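Local coordinates for protein Ulp1-like SUMO protease (Chaetomium thermophilum, PDB 6DG4) that probably removes SUMO from modified proteins as a cysteine protease of the Ulp1 type, the chain here being its C-terminal catalytic domain, at residues Ile69-Ala73 with Cys89-Thr93; Phe122-Ile128 with Val142-Arg148; Ser136-Leu140 with His152-Met156. One frame throughout, in Å; residues are numbered along the deposited sequence. Where two conformers were deposited one is given.

Contact 1. Residues Ile69-Ala73 with Cys89-Thr93; sequences IFYIA and CTAFT
F70 reaches from the helix to A91, F92 and T93. Its ring leaves CB with chi1 at -90°, which lays one edge of the ring along A91 and on to T93. Along that edge, CD1 of F70 lies 3.7 Å from CB of A91. The next atom, CE1, meets two backbone oxygens: F92 O at 3.7 Å, at the ring edge near its plane, and A91 O obliquely. At the tip, CZ of F70 comes within 3.7 Å of CG2 of T93, the side chains crossing at a slant. F92 O is buried without a polar partner anywhere in the model. T93 OG1 accepts from F95 N at the turn into the next helix.

CB of A91 also meets CG2 of I69 at 3.8 Å. One helical turn past I69, CB of A73 sits 3.5 Å from C89 O and 3.9 Å from C89 SG. The axes of 69-73 and 89-91 come within 7.2 Å, nearly antiparallel at 162°, an approach consistent with the small side chains of A73 and A91. With no hydrogen bond across it, this is apolar helix-on-sheet packing: helix 62-80 lies against edge strand 89-91 of the mixed sheet of a clan CA cysteine protease domain.

Contact 2. Residues Phe122-Ile128 with Val142-Arg148; sequences FLDIDTI and VIRPGRR
F122 has CG anti to its backbone N (chi1 -172°), which lays its ring across P145; R148 bends at chi2 (-68°), which folds its guanidinium over L123. The first torsion sets up a CH-pi contact: CG of P145 stands 4.2 Å from the centroid of the F122 ring, over one face and offset toward the rim. The proline is wedged further, with its CB 3.2 Å from F122 O and its CG 3.9 Å from CD1 of I128. In the second case, CD2 of L123 lies over one face of the R148 guanidinium, 3.8 Å from CZ of R148. The same guanidinium is tied back to its own segment, NH1 of R148 donating to P145 O at 2.8 Å, and a water links NH1 to L123 O.

Within these two segments the one regular bridge is I128 with I143, an antiparallel hydrogen-bonded pair: I128 N donates to I143 O at 2.8 Å (160° at the hydrogen), and I143 N donates to I128 O at 3.0 Å. Beyond it the ladder bonds stop but the chains stay close, and R144 CA makes a CA-H...O contact of 3.3 Å with D126 O. A water bridges D126 O to R144 NE, while R144 NH1 is held by S2 O.

The pair closes the open end of the hairpin of strands 127-134 and 137-144. Helix 163-177 packs on F122 and I143 through V173; T127 and I128 border strand 89-91, and V142 and I143 border strand 149-153.

Contact 3. Residues Ser136-Leu140 with His152-Met156; sequences SHWTL and HLDSM
L140 and L153 form an antiparallel hydrogen-bonded pair, L153 N donating to L140 O at 2.7 Å and L140 N to L153 O at 3.1 Å, after which 152-156 leaves the sheet for a 3-10 turn. H137 extends toward that turn with CG anti to the backbone N (chi1 178°), and its NE2 donates to D154 OD1 at 2.8 Å, nearly straight at 174°. The bond lies in the imidazole plane but meets the carboxylate from above, the two planes being 39° apart. From the opposite face of the carboxylate, M156 N reaches the same OD1 at 2.9 Å, an Asx turn. This His-carboxylate pair, with C202 against H137 and Q196 close by, is consistent with the His-Asp-Cys active site of C48 peptidases. Exchanging D154 for an alanine is likely to leave H137 NE2 and M156 N without their shared acceptor, and the imidazole freer to turn. M156 SD sits over one face of the H137 ring, 3.5 Å from its centroid. CG2 of T139 presses on D154 CG at 3.5 Å, while OG1 of T139 shares a 2.8 Å hydrogen bond with H152 NE2; H152 ND1 is held by S162 N.

How the contacts relate
From the N terminus, contact 1 first joins helix 62-80 to strand 89-91 across a 15-residue connection that includes the end of that helix, and is complete before the others begin. Contact 2 closes the hairpin of strands 127-134 and 137-144, and contact 3 closes the next one, 137-144 with 149-153. These two cross: 136-140 falls inside the span of contact 2, and 142-148 inside that of contact 3, both on strand 137-144. Contacts 1 and 2 touch where T90 N lies 2.9 Å from T127 O, a probable hydrogen bond between neighbouring strands. Contacts 2 and 3 meet through V142 CG2 and L153 CD1, 4.1 Å apart. Together they span four adjacent strands of one sheet.

Contact 1. Residues Ile69-Ala73 with Cys89-Thr93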
ATOM      1  N   ILE A  69       1.094   3.992  -2.204  1.00  8.73           N
ATOM      2  CA  ILE A  69       0.396   3.577  -0.994  1.00  9.58           C
ATOM      3  C   ILE A  69      -0.029   4.785  -0.166  1.00  9.53           C
ATOM      4  O   ILE A  69      -1.119   4.789   0.419  1.00 10.39           O
ATOM      5  CB  ILE A  69       1.242   2.550  -0.218  1.00 11.56           C
ATOM      6  CG1 ILE A  69       1.337   1.263  -1.051  1.00 12.43           C
ATOM      7  CG2 ILE A  69       0.632   2.265   1.120  1.00 13.78           C
ATOM      8  CD1 ILE A  69       2.320   0.236  -0.538  1.00 16.43           C
ATOM      9  N   PHE A  70       0.793   5.839  -0.122  1.00  8.65           N
ATOM     10  CA  PHE A  70       0.370   7.063   0.554  1.00  8.14           C
ATOM     11  C   PHE A  70      -0.885   7.644  -0.094  1.00  8.23           C
ATOM     12  O   PHE A  70      -1.763   8.168   0.600  1.00  9.79           O
ATOM     13  CB  PHE A  70       1.506   8.091   0.563  1.00  9.86           C
ATOM     14  CG  PHE A  70       2.408   7.998   1.773  1.00 11.30           C
ATOM     15  CD1 PHE A  70       2.906   6.779   2.209  1.00 12.67           C
ATOM     16  CD2 PHE A  70       2.768   9.139   2.462  1.00 16.88           C
ATOM     17  CE1 PHE A  70       3.726   6.702   3.332  1.00 14.93           C
ATOM     18  CE2 PHE A  70       3.585   9.069   3.570  1.00 18.95           C
ATOM     19  CZ  PHE A  70       4.073   7.848   4.000  1.00 14.88           C
ATOM     20  N   TYR A  71      -0.998   7.549  -1.424  1.00  8.67           N
ATOM     21  CA  TYR A  71      -2.199   8.041  -2.094  1.00  7.73           C
ATOM     22  C   TYR A  71      -3.431   7.204  -1.755  1.00  8.01           C
ATOM     23  O   TYR A  71      -4.538   7.751  -1.703  1.00  8.78           O
ATOM     24  CB  TYR A  71      -2.001   8.103  -3.611  1.00  8.21           C
ATOM     25  CG  TYR A  71      -1.250   9.328  -4.114  1.00  8.15           C
ATOM     26  CD1 TYR A  71      -1.549  10.597  -3.645  1.00  8.24           C
ATOM     27  CD2 TYR A  71      -0.255   9.211  -5.074  1.00  9.09           C
ATOM     28  CE1 TYR A  71      -0.882  11.710  -4.103  1.00  9.51           C
ATOM     29  CE2 TYR A  71       0.425  10.332  -5.542  1.00  9.89           C
ATOM     30  CZ  TYR A  71       0.105  11.579  -5.047  1.00  9.85           C
ATOM     31  OH  TYR A  71       0.774  12.698  -5.500  1.00 13.18           O
ATOM     32  N   ILE A  72      -3.269   5.890  -1.536  1.00  8.85           N
ATOM     33  CA  ILE A  72      -4.389   5.063  -1.087  1.00  8.92           C
ATOM     34  C   ILE A  72      -4.912   5.589   0.240  1.00  9.15           C
ATOM     35  O   ILE A  72      -6.115   5.814   0.420  1.00  9.77           O
ATOM     36  CB  ILE A  72      -3.960   3.590  -0.949  1.00  9.89           C
ATOM     37  CG1 ILE A  72      -3.446   3.030  -2.271  1.00 11.76           C
ATOM     38  CG2 ILE A  72      -5.119   2.740  -0.430  1.00 13.19           C
ATOM     39  CD1 ILE A  72      -2.804   1.657  -2.133  1.00 12.78           C
ATOM     40  N   ALA A  73      -4.004   5.760   1.200  1.00  9.27           N
ATOM     41  CA  ALA A  73      -4.407   6.225   2.518  1.00  9.82           C
ATOM     42  C   ALA A  73      -5.077   7.584   2.429  1.00 10.11           C
ATOM     43  O   ALA A  73      -6.095   7.827   3.085  1.00 11.17           O
ATOM     44  CB  ALA A  73      -3.192   6.286   3.440  1.00 10.36           C
ATOM     45  N   CYS A  89      -7.059   5.606   7.525  1.00  9.91           N
ATOM     46  CA  CYS A  89      -6.090   4.749   6.857  1.00  9.47           C
ATOM     47  C   CYS A  89      -4.751   5.460   6.908  1.00  9.17           C
ATOM     48  O   CYS A  89      -4.668   6.650   6.591  1.00 10.41           O
ATOM     49  CB  CYS A  89      -6.481   4.492   5.403  1.00 10.47           C
ATOM     50  SG  CYS A  89      -5.420   3.299   4.532  1.00 11.25           S
ATOM     51  N   THR A  90      -3.712   4.755   7.333  1.00  9.22           N
ATOM     52  CA  THR A  90      -2.396   5.366   7.372  1.00  9.85           C
ATOM     53  C   THR A  90      -1.364   4.395   6.824  1.00  9.91           C
ATOM     54  O   THR A  90      -1.569   3.182   6.784  1.00 11.50           O
ATOM     55  CB  THR A  90      -2.044   5.879   8.773  1.00 10.92           C
ATOM     56  OG1 THR A  90      -0.838   6.645   8.687  1.00 13.11           O
ATOM     57  CG2 THR A  90      -1.860   4.737   9.749  1.00 12.69           C
ATOM     58  N   ALA A  91      -0.250   4.960   6.373  1.00 11.42           N
ATOM     59  CA  ALA A  91       0.768   4.193   5.685  1.00 11.70           C
ATOM     60  C   ALA A  91       2.135   4.593   6.204  1.00 11.21           C
ATOM     61  O   ALA A  91       2.347   5.725   6.649  1.00 12.59           O
ATOM     62  CB  ALA A  91       0.732   4.445   4.178  1.00 14.34           C
ATOM     63  N   PHE A  92       3.064   3.657   6.106  1.00  9.97           N
ATOM     64  CA  PHE A  92       4.443   3.869   6.499  1.00  9.95           C
ATOM     65  C   PHE A  92       5.350   3.894   5.279  1.00 10.16           C
ATOM     66  O   PHE A  92       5.015   3.382   4.203  1.00 10.69           O
ATOM     67  CB  PHE A  92       4.886   2.778   7.470  1.00 11.63           C
ATOM     68  CG  PHE A  92       4.326   2.948   8.844  1.00 12.86           C
ATOM     69  CD1 PHE A  92       3.070   2.475   9.156  1.00 16.67           C
ATOM     70  CD2 PHE A  92       5.045   3.612   9.819  1.00 13.23           C
ATOM     71  CE1 PHE A  92       2.548   2.640  10.423  1.00 16.96           C
ATOM     72  CE2 PHE A  92       4.526   3.775  11.085  1.00 14.54           C
ATOM     73  CZ  PHE A  92       3.274   3.289  11.381  1.00 15.82           C
ATOM     74  N   THR A  93       6.507   4.525   5.465  1.00 10.64           N
ATOM     75  CA  THR A  93       7.513   4.597   4.426  1.00 10.45           C
ATOM     76  C   THR A  93       8.370   3.334   4.427  1.00 11.44           C
ATOM     77  O   THR A  93       8.229   2.443   5.271  1.00 11.61           O
ATOM     78  CB  THR A  93       8.420   5.811   4.630  1.00 12.08           C
ATOM     79  OG1 THR A  93       9.286   5.572   5.750  1.00 13.43           O
ATOM     80  CG2 THR A  93       7.590   7.081   4.852  1.00 14.02           C
TER

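Contact 2. Residues Phe122-Ile128 with Val142-Arg148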
ATOM      1  N   PHE A 122      -5.292   4.769  18.237  1.00 12.59           N
ATOM      2  CA  PHE A 122      -4.954   3.525  17.550  1.00 10.54           C
ATOM      3  C   PHE A 122      -6.194   2.736  17.137  1.00 11.39           C
ATOM      4  O   PHE A 122      -6.328   2.334  15.976  1.00 11.38           O
ATOM      5  CB  PHE A 122      -4.037   2.677  18.434  1.00 11.31           C
ATOM      6  CG  PHE A 122      -3.492   1.470  17.738  1.00 11.19           C
ATOM      7  CD1 PHE A 122      -2.393   1.580  16.911  1.00 12.87           C
ATOM      8  CD2 PHE A 122      -4.080   0.226  17.903  1.00 13.21           C
ATOM      9  CE1 PHE A 122      -1.887   0.479  16.262  1.00 14.66           C
ATOM     10  CE2 PHE A 122      -3.577  -0.879  17.256  1.00 14.36           C
ATOM     11  CZ  PHE A 122      -2.477  -0.749  16.427  1.00 14.65           C
ATOM     12  N   LEU A 123      -7.101   2.481  18.079  1.00 11.33           N
ATOM     13  CA  LEU A 123      -8.283   1.682  17.771  1.00 11.78           C
ATOM     14  C   LEU A 123      -9.268   2.402  16.858  1.00 12.77           C
ATOM     15  O   LEU A 123     -10.166   1.751  16.317  1.00 15.35           O
ATOM     16  CB  LEU A 123      -8.974   1.232  19.061  1.00 11.51           C
ATOM     17  CG  LEU A 123      -8.144   0.327  19.969  1.00 13.07           C
ATOM     18  CD1 LEU A 123      -8.933  -0.023  21.219  1.00 14.11           C
ATOM     19  CD2 LEU A 123      -7.726  -0.937  19.249  1.00 13.91           C
ATOM     20  N   ASP A 124      -9.119   3.715  16.672  1.00 12.33           N
ATOM     21  CA  ASP A 124      -9.950   4.478  15.748  1.00 12.42           C
ATOM     22  C   ASP A 124      -9.471   4.354  14.308  1.00 12.71           C
ATOM     23  O   ASP A 124     -10.215   4.699  13.388  1.00 13.67           O
ATOM     24  CB  ASP A 124      -9.941   5.953  16.181  1.00 17.94           C
ATOM     25  CG  ASP A 124     -10.753   6.856  15.258  1.00 22.77           C
ATOM     26  OD1 ASP A 124     -11.989   6.694  15.203  1.00 25.67           O
ATOM     27  OD2 ASP A 124     -10.160   7.752  14.612  1.00 24.80           O
ATOM     28  N   ILE A 125      -8.255   3.878  14.085  1.00 10.92           N
ATOM     29  CA  ILE A 125      -7.762   3.656  12.731  1.00 10.60           C
ATOM     30  C   ILE A 125      -8.413   2.395  12.179  1.00  9.95           C
ATOM     31  O   ILE A 125      -8.521   1.386  12.886  1.00 12.38           O
ATOM     32  CB  ILE A 125      -6.230   3.509  12.759  1.00 10.41           C
ATOM     33  CG1 ILE A 125      -5.570   4.749  13.371  1.00 11.75           C
ATOM     34  CG2 ILE A 125      -5.689   3.249  11.361  1.00 10.91           C
ATOM     35  CD1 ILE A 125      -4.078   4.567  13.651  1.00 12.40           C
ATOM     36  N   ASP A 126      -8.826   2.431  10.907  1.00 10.04           N
ATOM     37  CA  ASP A 126      -9.328   1.231  10.247  1.00 10.18           C
ATOM     38  C   ASP A 126      -8.219   0.377   9.633  1.00  9.73           C
ATOM     39  O   ASP A 126      -8.274  -0.855   9.713  1.00 10.31           O
ATOM     40  CB  ASP A 126     -10.294   1.588   9.115  1.00 10.82           C
ATOM     41  CG  ASP A 126     -11.617   2.138   9.608  1.00 14.17           C
ATOM     42  OD1 ASP A 126     -11.996   1.916  10.777  1.00 15.72           O
ATOM     43  OD2 ASP A 126     -12.294   2.797   8.797  1.00 17.20           O
ATOM     44  N   THR A 127      -7.224   1.002   9.001  1.00  9.84           N
ATOM     45  CA  THR A 127      -6.238   0.277   8.211  1.00  9.04           C
ATOM     46  C   THR A 127      -4.876   0.925   8.361  1.00  9.34           C
ATOM     47  O   THR A 127      -4.734   2.129   8.132  1.00 10.23           O
ATOM     48  CB  THR A 127      -6.633   0.310   6.734  1.00 10.58           C
ATOM     49  OG1 THR A 127      -7.983  -0.140   6.605  1.00 11.84           O
ATOM     50  CG2 THR A 127      -5.725  -0.575   5.914  1.00 12.40           C
ATOM     51  N   ILE A 128      -3.879   0.117   8.719  1.00  9.05           N
ATOM     52  CA  ILE A 128      -2.479   0.525   8.754  1.00  9.07           C
ATOM     53  C   ILE A 128      -1.743  -0.294   7.701  1.00  8.85           C
ATOM     54  O   ILE A 128      -1.716  -1.529   7.776  1.00 10.28           O
ATOM     55  CB  ILE A 128      -1.861   0.312  10.145  1.00  9.89           C
ATOM     56  CG1 ILE A 128      -2.628   1.118  11.200  1.00 10.56           C
ATOM     57  CG2 ILE A 128      -0.382   0.687  10.129  1.00 10.58           C
ATOM     58  CD1 ILE A 128      -2.181   0.834  12.628  1.00 11.51           C
ATOM     59  N   VAL A 142      -0.705  -5.531   7.022  1.00 10.14           N
ATOM     60  CA  VAL A 142      -1.911  -4.740   7.226  1.00  9.43           C
ATOM     61  C   VAL A 142      -2.379  -4.987   8.649  1.00  9.55           C
ATOM     62  O   VAL A 142      -2.661  -6.130   9.026  1.00 11.89           O
ATOM     63  CB  VAL A 142      -3.021  -5.104   6.225  1.00 10.39           C
ATOM     64  CG1 VAL A 142      -4.244  -4.204   6.424  1.00 11.94           C
ATOM     65  CG2 VAL A 142      -2.511  -4.999   4.799  1.00 11.69           C
ATOM     66  N   ILE A 143      -2.455  -3.931   9.437  1.00  9.26           N
ATOM     67  CA  ILE A 143      -3.074  -3.994  10.751  1.00  9.51           C
ATOM     68  C   ILE A 143      -4.441  -3.338  10.629  1.00  9.30           C
ATOM     69  O   ILE A 143      -4.573  -2.263  10.029  1.00  9.77           O
ATOM     70  CB  ILE A 143      -2.205  -3.303  11.814  1.00 10.10           C
ATOM     71  CG1 ILE A 143      -0.819  -3.956  11.877  1.00 10.68           C
ATOM     72  CG2 ILE A 143      -2.891  -3.363  13.174  1.00 10.37           C
ATOM     73  CD1 ILE A 143       0.187  -3.200  12.749  1.00 11.56           C
ATOM     74  N   ARG A 144      -5.462  -3.997  11.168  1.00  9.93           N
ATOM     75  CA  ARG A 144      -6.836  -3.495  11.129  1.00  9.81           C
ATOM     76  C   ARG A 144      -7.288  -3.332  12.573  1.00 10.63           C
ATOM     77  O   ARG A 144      -7.849  -4.265  13.171  1.00 10.31           O
ATOM     78  CB  ARG A 144      -7.732  -4.438  10.335  1.00 10.56           C
ATOM     79  CG  ARG A 144      -7.252  -4.647   8.901  1.00 11.37           C
ATOM     80  CD  ARG A 144      -8.085  -5.684   8.182  1.00 12.87           C
ATOM     81  NE  ARG A 144      -9.221  -5.083   7.501  1.00 12.92           N
ATOM     82  CZ  ARG A 144     -10.272  -5.753   7.048  1.00 13.30           C
ATOM     83  NH1 ARG A 144     -10.378  -7.058   7.266  1.00 15.23           N
ATOM     84  NH2 ARG A 144     -11.226  -5.104   6.390  1.00 16.18           N
ATOM     85  N   PRO A 145      -7.039  -2.170  13.186  1.00  9.73           N
ATOM     86  CA  PRO A 145      -7.272  -2.054  14.636  1.00  9.13           C
ATOM     87  C   PRO A 145      -8.714  -2.249  15.064  1.00  9.69           C
ATOM     88  O   PRO A 145      -8.953  -2.826  16.130  1.00 10.82           O
ATOM     89  CB  PRO A 145      -6.753  -0.643  14.953  1.00  9.40           C
ATOM     90  CG  PRO A 145      -5.680  -0.424  13.912  1.00  9.98           C
ATOM     91  CD  PRO A 145      -6.289  -1.012  12.664  1.00 10.40           C
ATOM     92  N   GLY A 146      -9.687  -1.770  14.287  1.00 10.80           N
ATOM     93  CA  GLY A 146     -11.077  -1.978  14.657  1.00 11.89           C
ATOM     94  C   GLY A 146     -11.462  -3.441  14.675  1.00 10.87           C
ATOM     95  O   GLY A 146     -12.372  -3.842  15.408  1.00 11.75           O
ATOM     96  N   ARG A 147     -10.789  -4.257  13.868  0.79 10.91           N
ATOM     97  CA  ARG A 147     -11.031  -5.691  13.825  0.79 11.88           C
ATOM     98  C   ARG A 147     -10.122  -6.471  14.756  0.79 10.79           C
ATOM     99  O   ARG A 147     -10.332  -7.676  14.938  0.79 11.70           O
ATOM    100  CB  ARG A 147     -10.857  -6.192  12.393  0.79 13.97           C
ATOM    101  CG  ARG A 147     -11.881  -5.565  11.480  0.79 16.47           C
ATOM    102  CD  ARG A 147     -11.846  -6.094  10.089  0.79 22.03           C
ATOM    103  NE  ARG A 147     -12.623  -5.215   9.229  0.79 24.86           N
ATOM    104  CZ  ARG A 147     -13.926  -5.333   9.001  0.79 26.42           C
ATOM    105  NH1 ARG A 147     -14.634  -6.308   9.557  0.79 25.13           N
ATOM    106  NH2 ARG A 147     -14.520  -4.465   8.199  0.79 27.34           N
ATOM    107  N   ARG A 148      -9.134  -5.809  15.350  1.00 10.89           N
ATOM    108  CA  ARG A 148      -8.150  -6.454  16.210  1.00 10.23           C
ATOM    109  C   ARG A 148      -7.419  -7.563  15.452  1.00 10.39           C
ATOM    110  O   ARG A 148      -7.216  -8.663  15.966  1.00 11.10           O
ATOM    111  CB  ARG A 148      -8.760  -6.977  17.515  1.00 11.54           C
ATOM    112  CG  ARG A 148      -9.674  -6.005  18.256  1.00 12.44           C
ATOM    113  CD  ARG A 148      -8.961  -4.784  18.840  1.00 10.95           C
ATOM    114  NE  ARG A 148      -9.852  -4.114  19.778  1.00 11.05           N
ATOM    115  CZ  ARG A 148     -10.756  -3.196  19.453  1.00 10.63           C
ATOM    116  NH1 ARG A 148     -10.887  -2.794  18.205  1.00 11.79           N
ATOM    117  NH2 ARG A 148     -11.548  -2.692  20.388  1.00 12.05           N
TER
HETATM  118  O   HOH W   1     -12.060   0.017  17.150  1.00 19.05           O
HETATM  119  O   HOH W   2     -10.057  -2.075  11.446  1.00 11.30           O
HETATM  120  O   HOH W   3      -9.810  -2.213   7.463  1.00 21.28           O
HETATM  121  O   HOH W   4      -8.234  -2.912   5.874  1.00 29.62           O

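Contact 3. Residues Ser136-Leu140 with His152-Met156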
ATOM      1  N   SER A 136      14.772  -8.054  -1.482  1.00 13.22           N
ATOM      2  CA  SER A 136      14.217  -7.427  -2.680  1.00 15.33           C
ATOM      3  C   SER A 136      12.746  -7.739  -2.926  1.00 13.64           C
ATOM      4  O   SER A 136      12.143  -7.191  -3.853  1.00 16.84           O
ATOM      5  CB  SER A 136      15.025  -7.797  -3.931  1.00 20.26           C
ATOM      6  OG  SER A 136      16.387  -7.442  -3.779  1.00 24.32           O
ATOM      7  N   HIS A 137      12.158  -8.614  -2.117  1.00 11.62           N
ATOM      8  CA  HIS A 137      10.774  -9.029  -2.301  1.00 11.45           C
ATOM      9  C   HIS A 137       9.859  -8.140  -1.465  1.00 10.37           C
ATOM     10  O   HIS A 137       9.999  -8.070  -0.238  1.00 11.25           O
ATOM     11  CB  HIS A 137      10.611 -10.489  -1.890  1.00 11.13           C
ATOM     12  CG  HIS A 137       9.209 -10.998  -2.008  1.00 11.21           C
ATOM     13  ND1 HIS A 137       8.466 -10.887  -3.165  1.00 11.94           N
ATOM     14  CD2 HIS A 137       8.409 -11.610  -1.105  1.00 12.66           C
ATOM     15  CE1 HIS A 137       7.269 -11.410  -2.967  1.00 11.20           C
ATOM     16  NE2 HIS A 137       7.211 -11.865  -1.728  1.00 12.21           N
ATOM     17  N   TRP A 138       8.915  -7.482  -2.134  1.00  9.77           N
ATOM     18  CA  TRP A 138       7.942  -6.620  -1.484  1.00  9.14           C
ATOM     19  C   TRP A 138       6.695  -7.410  -1.124  1.00 10.27           C
ATOM     20  O   TRP A 138       6.145  -8.131  -1.965  1.00 10.69           O
ATOM     21  CB  TRP A 138       7.521  -5.485  -2.420  1.00  9.91           C
ATOM     22  CG  TRP A 138       8.508  -4.394  -2.523  1.00 10.97           C
ATOM     23  CD1 TRP A 138       9.397  -4.197  -3.527  1.00 11.70           C
ATOM     24  CD2 TRP A 138       8.710  -3.329  -1.588  1.00 11.86           C
ATOM     25  NE1 TRP A 138      10.154  -3.080  -3.276  1.00 14.59           N
ATOM     26  CE2 TRP A 138       9.742  -2.522  -2.094  1.00 13.85           C
ATOM     27  CE3 TRP A 138       8.116  -2.977  -0.371  1.00 13.70           C
ATOM     28  CZ2 TRP A 138      10.201  -1.393  -1.429  1.00 15.03           C
ATOM     29  CZ3 TRP A 138       8.573  -1.855   0.288  1.00 15.97           C
ATOM     30  CH2 TRP A 138       9.604  -1.078  -0.241  1.00 15.72           C
ATOM     31  N   THR A 139       6.242  -7.225   0.115  1.00  9.79           N
ATOM     32  CA  THR A 139       4.987  -7.746   0.630  1.00  9.02           C
ATOM     33  C   THR A 139       4.322  -6.628   1.427  1.00  8.54           C
ATOM     34  O   THR A 139       4.886  -5.543   1.602  1.00  8.63           O
ATOM     35  CB  THR A 139       5.212  -8.984   1.508  1.00  9.59           C
ATOM     36  OG1 THR A 139       6.041  -8.649   2.632  1.00 10.65           O
ATOM     37  CG2 THR A 139       5.851 -10.111   0.697  1.00 11.53           C
ATOM     38  N   LEU A 140       3.114  -6.900   1.917  1.00  9.23           N
ATOM     39  CA  LEU A 140       2.292  -5.898   2.583  1.00  9.42           C
ATOM     40  C   LEU A 140       1.823  -6.439   3.922  1.00  8.79           C
ATOM     41  O   LEU A 140       1.124  -7.455   3.970  1.00 11.59           O
ATOM     42  CB  LEU A 140       1.067  -5.556   1.732  1.00  8.95           C
ATOM     43  CG  LEU A 140       0.160  -4.474   2.320  1.00  9.55           C
ATOM     44  CD1 LEU A 140       0.847  -3.116   2.282  1.00 10.83           C
ATOM     45  CD2 LEU A 140      -1.181  -4.440   1.599  1.00 10.15           C
ATOM     46  N   HIS A 152      -0.296 -10.416   7.037  1.00 10.22           N
ATOM     47  CA  HIS A 152       0.841 -10.268   6.141  1.00 10.02           C
ATOM     48  C   HIS A 152       0.445 -10.899   4.818  1.00  9.97           C
ATOM     49  O   HIS A 152       0.181 -12.105   4.762  1.00 11.84           O
ATOM     50  CB  HIS A 152       2.069 -10.960   6.732  1.00 10.71           C
ATOM     51  CG  HIS A 152       3.284 -10.869   5.867  1.00 10.31           C
ATOM     52  ND1 HIS A 152       4.120 -11.942   5.647  1.00 11.34           N
ATOM     53  CD2 HIS A 152       3.798  -9.839   5.154  1.00 10.84           C
ATOM     54  CE1 HIS A 152       5.106 -11.573   4.851  1.00 10.82           C
ATOM     55  NE2 HIS A 152       4.931 -10.303   4.533  1.00 11.22           N
ATOM     56  N   LEU A 153       0.389 -10.087   3.762  1.00  9.88           N
ATOM     57  CA  LEU A 153      -0.026 -10.546   2.440  1.00 10.33           C
ATOM     58  C   LEU A 153       1.221 -10.687   1.577  1.00  9.79           C
ATOM     59  O   LEU A 153       1.845  -9.688   1.200  1.00 10.55           O
ATOM     60  CB  LEU A 153      -1.027  -9.594   1.792  1.00 10.58           C
ATOM     61  CG  LEU A 153      -2.448  -9.654   2.355  1.00 13.29           C
ATOM     62  CD1 LEU A 153      -2.548  -8.938   3.693  1.00 16.76           C
ATOM     63  CD2 LEU A 153      -3.455  -9.089   1.367  1.00 15.22           C
ATOM     64  N   ASP A 154       1.588 -11.929   1.285  1.00 11.33           N
ATOM     65  CA  ASP A 154       2.739 -12.248   0.452  1.00 11.63           C
ATOM     66  C   ASP A 154       2.207 -12.914  -0.810  1.00 11.03           C
ATOM     67  O   ASP A 154       1.662 -14.020  -0.748  1.00 12.24           O
ATOM     68  CB  ASP A 154       3.670 -13.187   1.210  1.00 11.96           C
ATOM     69  CG  ASP A 154       4.959 -13.453   0.473  1.00 11.69           C
ATOM     70  OD1 ASP A 154       5.011 -13.208  -0.754  1.00 12.30           O
ATOM     71  OD2 ASP A 154       5.916 -13.920   1.125  1.00 16.01           O
ATOM     72  N   SER A 155       2.355 -12.232  -1.949  1.00 10.66           N
ATOM     73  CA  SER A 155       1.851 -12.767  -3.209  1.00 11.03           C
ATOM     74  C   SER A 155       2.513 -14.088  -3.580  1.00 12.62           C
ATOM     75  O   SER A 155       1.913 -14.895  -4.295  1.00 12.57           O
ATOM     76  CB  SER A 155       2.014 -11.732  -4.327  1.00 11.36           C
ATOM     77  OG  SER A 155       3.330 -11.189  -4.379  1.00 12.40           O
ATOM     78  N   MET A 156       3.733 -14.347  -3.099  1.00 13.08           N
ATOM     79  CA  MET A 156       4.373 -15.622  -3.412  1.00 14.95           C
ATOM     80  C   MET A 156       3.655 -16.800  -2.775  1.00 17.08           C
ATOM     81  O   MET A 156       3.848 -17.936  -3.221  1.00 20.51           O
ATOM     82  CB  MET A 156       5.844 -15.589  -3.017  1.00 16.81           C
ATOM     83  CG  MET A 156       6.637 -14.731  -3.969  1.00 15.77           C
ATOM     84  SD  MET A 156       8.373 -14.572  -3.543  1.00 27.82           S
ATOM     85  CE  MET A 156       8.902 -16.281  -3.629  1.00 40.21           C
TER
HETATM   86  O   HOH W   5       3.702  -9.428  -2.340  1.00 10.45           O